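Local coordinates for protein 2,3-bisphosphoglycerate-independent phosphoglycerate mutase (Pyrococcus horikoshii, PDB 2ZKT) that probably interconverts 2-phosphoglycerate and 3-phosphoglycerate in glycolysis, as a metal-binding, cofactor-independent phosphoglycerate mutase, at residues G47-I52 / A342-H347. Sequence-based numbering, arbitrary orientation.
Sequences GQQDPI and AITGDH. With ZN (zinc ion), chain G.
With CG held between its backbone N and carbonyl carbon (chi1 65°) and the chain bent again at chi2 (93°), Gln49 sends its amide across to the backbone of 342-347, where NE2 comes to 2.7 Å from Gly345 O. On the way the side chain crosses that of Thr344 at about a right angle, its CG lying 4.0 Å from Thr344 OG1. That hydroxyl, placed anti to the backbone N of Thr344, is hydrogen-bonded to the carbonyl of Pro362, so its polar demand is met by the strand that runs between the two segments. Strands 45-50 and 339-344 are not neighbours in the mixed central sheet of this alkaline phosphatase-clan fold: strand 361-366 separates them, antiparallel to both, and Gln49 spans its beginning beside Val361. Were Gln49 an alanine, Gly345 O would probably lose its close amide neighbour and a gap would be likely to open over the Thr344 hydroxyl. Farther along, where both segments have left the sheet, Pro51 brings its CB and CG carbons against the backbone carbonyl of Asp346, with CG at 3.1 Å from Asp346 O. Pro51 CG also packs 4.1 Å from His347 CB. Both Asp346 and His347 point their functional ends away from Pro51, into a zinc site at the C-terminal end of strand 339-344. Asp346 OD2 binds the metal at 2.3 Å and His347 NE2 at 2.4 Å, with Asp13 and Ser60 supplying the other protein ligands. The imidazole of His347 also stacks on His356, a ligand of the second zinc ion.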
# COMPACT_ATOMS: atom_id res chain seq x y z
N GLY B 47 -10.66 10.27 12.00
CA GLY B 47 -10.44 10.59 13.40
C GLY B 47 -9.49 9.59 14.05
O GLY B 47 -9.03 8.64 13.41
N GLN B 48 -9.20 9.80 15.33
CA GLN B 48 -8.32 8.92 16.10
C GLN B 48 -9.16 8.46 17.28
O GLN B 48 -9.88 9.26 17.89
CB GLN B 48 -7.11 9.66 16.67
CG GLN B 48 -6.31 10.48 15.71
CD GLN B 48 -5.07 11.08 16.37
OE1 GLN B 48 -4.05 10.40 16.51
NE2 GLN B 48 -5.16 12.34 16.79
N GLN B 49 -9.07 7.18 17.61
CA GLN B 49 -9.85 6.70 18.76
C GLN B 49 -8.98 5.98 19.76
O GLN B 49 -8.06 5.24 19.38
CB GLN B 49 -10.99 5.77 18.31
CG GLN B 49 -10.54 4.46 17.67
CD GLN B 49 -10.44 3.31 18.67
OE1 GLN B 49 -10.54 3.49 19.88
NE2 GLN B 49 -10.22 2.11 18.14
N ASP B 50 -9.25 6.25 21.03
CA ASP B 50 -8.54 5.59 22.12
C ASP B 50 -9.51 4.51 22.58
O ASP B 50 -10.62 4.80 23.03
CB ASP B 50 -8.28 6.57 23.27
CG ASP B 50 -7.22 7.61 22.93
OD1 ASP B 50 -6.09 7.21 22.54
OD2 ASP B 50 -7.52 8.82 23.05
N PRO B 51 -9.13 3.23 22.41
CA PRO B 51 -10.04 2.14 22.84
C PRO B 51 -10.46 2.39 24.29
O PRO B 51 -11.64 2.34 24.63
CB PRO B 51 -9.16 0.89 22.72
CG PRO B 51 -8.22 1.24 21.57
CD PRO B 51 -7.88 2.70 21.82
N ILE B 52 -9.48 2.68 25.15
CA ILE B 52 -9.78 2.92 26.57
C ILE B 52 -9.57 4.38 26.96
O ILE B 52 -10.49 5.05 27.43
CB ILE B 52 -8.93 1.99 27.46
CG1 ILE B 52 -9.26 0.52 27.12
CG2 ILE B 52 -9.19 2.26 28.94
CD1 ILE B 52 -8.46 -0.49 27.90
N ALA B 342 -17.65 2.11 8.69
CA ALA B 342 -16.62 2.57 9.60
C ALA B 342 -15.49 1.55 9.61
O ALA B 342 -15.72 0.34 9.63
CB ALA B 342 -17.20 2.75 11.01
N ILE B 343 -14.25 2.04 9.57
CA ILE B 343 -13.11 1.15 9.57
C ILE B 343 -12.06 1.63 10.56
O ILE B 343 -11.70 2.81 10.60
CB ILE B 343 -12.46 1.08 8.16
CG1 ILE B 343 -13.48 0.54 7.15
CG2 ILE B 343 -11.21 0.19 8.21
CD1 ILE B 343 -13.02 0.59 5.70
N THR B 344 -11.57 0.71 11.38
CA THR B 344 -10.52 1.07 12.33
C THR B 344 -9.91 -0.19 12.92
O THR B 344 -10.11 -1.30 12.44
CB THR B 344 -11.15 1.93 13.44
OG1 THR B 344 -10.12 2.50 14.25
CG2 THR B 344 -12.05 1.06 14.33
N GLY B 345 -9.10 0.01 13.98
CA GLY B 345 -8.58 -1.14 14.70
C GLY B 345 -9.06 -1.10 16.15
O GLY B 345 -9.35 -0.05 16.70
N ASP B 346 -9.20 -2.30 16.75
CA ASP B 346 -9.57 -2.34 18.16
C ASP B 346 -8.44 -1.79 19.05
O ASP B 346 -8.63 -1.48 20.23
CB ASP B 346 -9.89 -3.79 18.54
CG ASP B 346 -8.71 -4.69 18.20
OD1 ASP B 346 -8.09 -4.45 17.16
OD2 ASP B 346 -8.43 -5.62 18.96
N HIS B 347 -7.23 -1.69 18.45
CA HIS B 347 -6.10 -1.12 19.19
C HIS B 347 -4.83 -1.06 18.32
O HIS B 347 -4.79 -1.54 17.19
CB HIS B 347 -5.86 -1.98 20.44
CG HIS B 347 -5.45 -3.37 20.03
ND1 HIS B 347 -4.25 -3.67 19.48
CD2 HIS B 347 -6.18 -4.56 20.17
CE1 HIS B 347 -4.25 -5.00 19.30
NE2 HIS B 347 -5.39 -5.56 19.70
ZN ZN G . -6.93 -7.31 18.96